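Local coordinates for hypothetical protein (Pseudomonas aeruginosa, PDB 2H9F) that probably isomerises methylaconitate, like other PrpF-type isomerases, at residues S51-P54 against Y55-I59; N241-P244 against Q245-A248. One frame throughout, in Å; residues are numbered along the deposited sequence.

Contact 1: residues S51-P54 against Y55-I59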
ATOM      1  N   SER A  51      -3.486 -11.454  -3.855  1.00 28.09           N
ATOM      2  CA  SER A  51      -3.533 -12.354  -2.713  1.00 27.91           C
ATOM      3  C   SER A  51      -3.710 -13.782  -3.193  1.00 29.59           C
ATOM      4  O   SER A  51      -4.119 -14.025  -4.328  1.00 31.69           O
ATOM      5  CB  SER A  51      -4.731 -11.997  -1.801  1.00 26.22           C
ATOM      6  OG  SER A  51      -4.568 -10.738  -1.184  1.00 34.40           O
ATOM      7  N   PRO A  52      -3.379 -14.745  -2.339  1.00 30.25           N
ATOM      8  CA  PRO A  52      -2.735 -14.608  -1.015  1.00 32.15           C
ATOM      9  C   PRO A  52      -1.246 -14.297  -1.183  1.00 33.62           C
ATOM     10  O   PRO A  52      -0.605 -14.918  -2.002  1.00 34.38           O
ATOM     11  CB  PRO A  52      -2.911 -15.982  -0.382  1.00 29.73           C
ATOM     12  CG  PRO A  52      -2.996 -16.902  -1.510  1.00 31.65           C
ATOM     13  CD  PRO A  52      -3.645 -16.149  -2.672  1.00 30.24           C
ATOM     14  N   ASP A  53      -0.750 -13.314  -0.441  1.00 28.62           N
ATOM     15  CA  ASP A  53       0.613 -12.875  -0.541  1.00 31.48           C
ATOM     16  C   ASP A  53       1.402 -13.120   0.764  1.00 31.90           C
ATOM     17  O   ASP A  53       1.168 -12.461   1.770  1.00 31.94           O
ATOM     18  CB  ASP A  53       0.646 -11.395  -0.850  1.00 27.60           C
ATOM     19  CG  ASP A  53       2.045 -10.884  -1.049  1.00 29.46           C
ATOM     20  OD1 ASP A  53       2.943 -11.720  -1.314  1.00 29.51           O
ATOM     21  OD2 ASP A  53       2.250  -9.671  -0.986  1.00 31.87           O
ATOM     22  N   PRO A  54       2.379 -14.030   0.725  1.00 33.41           N
ATOM     23  CA  PRO A  54       3.272 -14.315   1.844  1.00 33.55           C
ATOM     24  C   PRO A  54       4.156 -13.131   2.223  1.00 33.50           C
ATOM     25  O   PRO A  54       4.593 -13.015   3.352  1.00 32.28           O
ATOM     26  CB  PRO A  54       4.168 -15.408   1.283  1.00 36.76           C
ATOM     27  CG  PRO A  54       3.471 -15.938   0.142  1.00 36.56           C
ATOM     28  CD  PRO A  54       2.734 -14.832  -0.445  1.00 34.06           C
ATOM     29  N   TYR A  55       4.421 -12.265   1.270  1.00 30.25           N
ATOM     30  CA  TYR A  55       5.184 -11.051   1.547  1.00 30.30           C
ATOM     31  C   TYR A  55       4.349  -9.930   2.177  1.00 31.71           C
ATOM     32  O   TYR A  55       4.877  -8.902   2.586  1.00 30.41           O
ATOM     33  CB  TYR A  55       5.778 -10.575   0.250  1.00 32.46           C
ATOM     34  CG  TYR A  55       6.611 -11.628  -0.478  1.00 32.46           C
ATOM     35  CD1 TYR A  55       7.858 -12.001  -0.001  1.00 35.93           C
ATOM     36  CD2 TYR A  55       6.140 -12.252  -1.632  1.00 34.54           C
ATOM     37  CE1 TYR A  55       8.621 -12.952  -0.641  1.00 34.53           C
ATOM     38  CE2 TYR A  55       6.895 -13.211  -2.283  1.00 34.63           C
ATOM     39  CZ  TYR A  55       8.143 -13.559  -1.782  1.00 35.57           C
ATOM     40  OH  TYR A  55       8.950 -14.481  -2.446  1.00 31.66           O
ATOM     41  N   ALA A  56       3.030 -10.090   2.201  1.00 32.37           N
ATOM     42  CA  ALA A  56       2.185  -9.092   2.803  1.00 29.70           C
ATOM     43  C   ALA A  56       2.426  -7.697   2.236  1.00 30.51           C
ATOM     44  O   ALA A  56       2.385  -6.745   2.998  1.00 30.76           O
ATOM     45  CB  ALA A  56       2.390  -9.100   4.371  1.00 28.58           C
ATOM     46  N   ALA A  57       2.626  -7.562   0.916  1.00 27.30           N
ATOM     47  CA  ALA A  57       2.985  -6.278   0.297  1.00 27.03           C
ATOM     48  C   ALA A  57       2.157  -5.943  -0.954  1.00 25.53           C
ATOM     49  O   ALA A  57       2.120  -4.794  -1.383  1.00 30.72           O
ATOM     50  CB  ALA A  57       4.477  -6.306  -0.047  1.00 23.28           C
ATOM     51  N   HIS A  58       1.471  -6.941  -1.514  1.00 28.71           N
ATOM     52  CA  HIS A  58       0.634  -6.757  -2.714  1.00 25.80           C
ATOM     53  C   HIS A  58       1.393  -6.049  -3.862  1.00 30.21           C
ATOM     54  O   HIS A  58       0.863  -5.162  -4.556  1.00 31.73           O
ATOM     55  CB  HIS A  58      -0.644  -6.014  -2.360  1.00 26.21           C
ATOM     56  CG  HIS A  58      -1.680  -6.880  -1.726  1.00 21.86           C
ATOM     57  ND1 HIS A  58      -2.732  -6.366  -1.010  1.00 27.37           N
ATOM     58  CD2 HIS A  58      -1.851  -8.218  -1.754  1.00 25.16           C
ATOM     59  CE1 HIS A  58      -3.516  -7.359  -0.623  1.00 24.39           C
ATOM     60  NE2 HIS A  58      -2.990  -8.494  -1.048  1.00 24.31           N
ATOM     61  N   ILE A  59       2.641  -6.448  -4.050  1.00 30.76           N
ATOM     62  CA  ILE A  59       3.433  -5.938  -5.145  1.00 31.35           C
ATOM     63  C   ILE A  59       2.964  -6.533  -6.460  1.00 28.75           C
ATOM     64  O   ILE A  59       3.188  -5.958  -7.483  1.00 28.87           O
ATOM     65  CB  ILE A  59       4.941  -6.140  -4.898  1.00 32.99           C
ATOM     66  CG1 ILE A  59       5.444  -5.130  -3.842  1.00 35.91           C
ATOM     67  CG2 ILE A  59       5.730  -5.913  -6.131  1.00 34.73           C
ATOM     68  CD1 ILE A  59       5.435  -3.662  -4.273  1.00 34.44           C
TER
HETATM   69  O   HOH W   1       4.064  -8.650  -2.701  1.00 26.37           O

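Contact 2: residues N241-P244 against Q245-A248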
ATOM      1  N   ASN A 241      -4.596  13.642  27.468  1.00 41.20           N
ATOM      2  CA  ASN A 241      -3.873  12.402  27.256  1.00 41.20           C
ATOM      3  C   ASN A 241      -2.535  12.280  27.974  1.00 41.97           C
ATOM      4  O   ASN A 241      -1.977  11.188  28.029  1.00 44.07           O
ATOM      5  CB  ASN A 241      -3.704  12.164  25.758  1.00 40.94           C
ATOM      6  CG  ASN A 241      -4.999  11.799  25.100  1.00 38.99           C
ATOM      7  OD1 ASN A 241      -5.990  11.561  25.776  1.00 35.74           O
ATOM      8  ND2 ASN A 241      -5.006  11.744  23.789  1.00 38.92           N
ATOM      9  N   GLY A 242      -2.033  13.379  28.528  1.00 43.62           N
ATOM     10  CA  GLY A 242      -0.844  13.337  29.368  1.00 44.47           C
ATOM     11  C   GLY A 242      -1.077  13.218  30.870  1.00 45.12           C
ATOM     12  O   GLY A 242      -0.115  13.187  31.631  1.00 46.21           O
ATOM     13  N   ASP A 243      -2.330  13.156  31.313  1.00 45.04           N
ATOM     14  CA  ASP A 243      -2.630  13.084  32.742  1.00 44.60           C
ATOM     15  C   ASP A 243      -3.359  11.791  33.070  1.00 43.62           C
ATOM     16  O   ASP A 243      -4.578  11.714  32.934  1.00 42.84           O
ATOM     17  CB  ASP A 243      -3.471  14.293  33.167  1.00 45.77           C
ATOM     18  CG  ASP A 243      -3.700  14.363  34.680  1.00 46.63           C
ATOM     19  OD1 ASP A 243      -3.297  13.423  35.398  1.00 49.73           O
ATOM     20  OD2 ASP A 243      -4.299  15.363  35.154  1.00 44.43           O
ATOM     21  N   PRO A 244      -2.609  10.767  33.517  1.00 43.33           N
ATOM     22  CA  PRO A 244      -3.221   9.505  33.925  1.00 43.43           C
ATOM     23  C   PRO A 244      -4.345   9.649  34.956  1.00 42.91           C
ATOM     24  O   PRO A 244      -5.271   8.855  34.950  1.00 43.25           O
ATOM     25  CB  PRO A 244      -2.047   8.723  34.506  1.00 43.49           C
ATOM     26  CG  PRO A 244      -0.858   9.290  33.841  1.00 43.59           C
ATOM     27  CD  PRO A 244      -1.141  10.726  33.643  1.00 42.83           C
ATOM     28  N   GLN A 245      -4.281  10.643  35.835  1.00 42.93           N
ATOM     29  CA  GLN A 245      -5.348  10.798  36.817  1.00 43.86           C
ATOM     30  C   GLN A 245      -6.653  11.115  36.104  1.00 42.27           C
ATOM     31  O   GLN A 245      -7.685  10.535  36.441  1.00 41.76           O
ATOM     32  CB  GLN A 245      -5.008  11.844  37.888  1.00 43.85           C
ATOM     33  CG  GLN A 245      -4.081  11.297  39.004  1.00 48.56           C
ATOM     34  CD  GLN A 245      -3.770  12.329  40.089  1.00 48.62           C
ATOM     35  OE1 GLN A 245      -4.471  13.338  40.220  1.00 57.16           O
ATOM     36  NE2 GLN A 245      -2.714  12.081  40.869  1.00 52.47           N
ATOM     37  N   GLN A 246      -6.594  12.000  35.106  1.00 40.61           N
ATOM     38  CA  GLN A 246      -7.774  12.347  34.298  1.00 40.74           C
ATOM     39  C   GLN A 246      -8.312  11.149  33.556  1.00 40.91           C
ATOM     40  O   GLN A 246      -9.516  10.875  33.551  1.00 41.79           O
ATOM     41  CB  GLN A 246      -7.437  13.450  33.289  1.00 42.03           C
ATOM     42  CG  GLN A 246      -7.377  14.837  33.880  1.00 41.74           C
ATOM     43  CD  GLN A 246      -7.012  15.906  32.851  1.00 39.88           C
ATOM     44  OE1 GLN A 246      -7.830  16.311  32.024  1.00 41.14           O
ATOM     45  NE2 GLN A 246      -5.784  16.351  32.900  1.00 40.68           N
ATOM     46  N   LEU A 247      -7.402  10.414  32.937  1.00 40.68           N
ATOM     47  CA  LEU A 247      -7.776   9.268  32.133  1.00 39.58           C
ATOM     48  C   LEU A 247      -8.401   8.174  32.979  1.00 39.50           C
ATOM     49  O   LEU A 247      -9.363   7.530  32.548  1.00 40.40           O
ATOM     50  CB  LEU A 247      -6.557   8.748  31.358  1.00 39.90           C
ATOM     51  CG  LEU A 247      -5.962   9.680  30.283  1.00 41.53           C
ATOM     52  CD1 LEU A 247      -4.735   9.033  29.608  1.00 35.89           C
ATOM     53  CD2 LEU A 247      -7.015  10.122  29.232  1.00 37.87           C
ATOM     54  N   ALA A 248      -7.869   7.970  34.181  1.00 37.97           N
ATOM     55  CA  ALA A 248      -8.413   6.977  35.111  1.00 38.62           C
ATOM     56  C   ALA A 248      -9.830   7.373  35.539  1.00 38.23           C
ATOM     57  O   ALA A 248     -10.708   6.528  35.710  1.00 36.75           O
ATOM     58  CB  ALA A 248      -7.505   6.827  36.338  1.00 35.58           C
TER

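Contact 1: residues S51-P54 against Y55-I59
D53 meets Y55, A56, A57 and H58 around a type I beta turn, D53 to A56, and its carboxylate makes the start of this turn an Asx turn. The turn's backbone bond runs from A56 N to D53 O at 3.0 Å. CG of D53 lies anti to its backbone N (chi1 -177°), which turns the carboxylate toward the backbone N-H groups of Y55, A57 and H58. D53 OD1 takes Y55 N at 3.0 Å, from above the carboxylate plane. D53 OD2 accepts two backbone amides, H58 N nearly end-on and A57 N at 2.9 Å with an N-H...O angle of 170°. A water donates to OD2 and accepts from I59 N, so three donors converge on this buried oxygen, consistent with a carboxylate that stays charged. The Y55 ring brings its CD2 edge to D53 OD1, while its hydroxyl is bonded to G167 N of the second subunit, placing the loop at the dimer interface. S51, which precedes a cis peptide to P52, has its OG bonded to S93 O as well as to H58. The H58 ring, bonded to A65 N through ND1, donates from NE2 to S51 OG at 2.7 Å, with OG 16° out of the ring plane.

Contact 2: residues N241-P244 against Q245-A248
Local capping at the N terminus of helix 244-260 joins D243 to Q245, Q246 and L247, on the surface of the chain just after the short helix 238-241. The evidence is in the two carboxylate oxygens of D243, each of which has its own donor. D243 OD1 accepts Q245 N at 3.0 Å, a bent bond (N-H...O angle 134°) that arrives from above the carboxylate plane. OD2 accepts the side-chain amide of Q246: NE2 lies 2.9 Å from OD2 of D243, on the anti side of the carboxylate, and the bond is nearly straight. The oxygen sits close to the plane of the Q246 amide, yet the two flat groups stand almost perpendicular, 81° apart. The extended chain of Q246 reaches back along the helix start to make this bond, and its CG packs against OD2 as well. Its other amide atom, OE1, is bonded to the hydroxyl of Y231, so the amide is held from both ends.

D243 is thus the N-cap residue, followed by a proline in the first turn, where the missing N-H costs no helical hydrogen bond. With chi1 at -174°, the D243 side chain extends away from its own N, beside its carbonyl carbon, and brings OD1 to the N-H of Q245. The helical backbone bonds begin at once: L247 N reaches D243 O at 3.1 Å, in the carbonyl plane, and A248 N reaches P244 O at 2.9 Å.

Van der Waals packing ties L247 back to N241, on the other side of the cap. L247 crosses N241 at about a right angle, CD1 approaching N241 O at 3.8 Å while CD2 lies beside OD1 of N241. That oxygen accepts L313 N, and L247 also touches I240 of helix 238-241 and K312 of strand 312-313.

In the fold
From the N terminus, the chain passes strands 7-17 and 20-26 and helix 39-49 before contact 1 folds the loop that leads towards strand 71-77. Contact 1 is complete long before contact 2 opens, and the two are in series, neither nested nor crossing. After strand 220-225 and the short helix 238-241, contact 2 turns the chain into helix 244-260, ahead of strand 278-283. Contacts 1 and 2 lie about 40 Å apart between centres and about 29 Å between nearest atoms, so they do not touch. Contact 1 joins its loop to the second subunit, whereas no other chain of the assembly touches contact 2, which links two helices and strand 312-313.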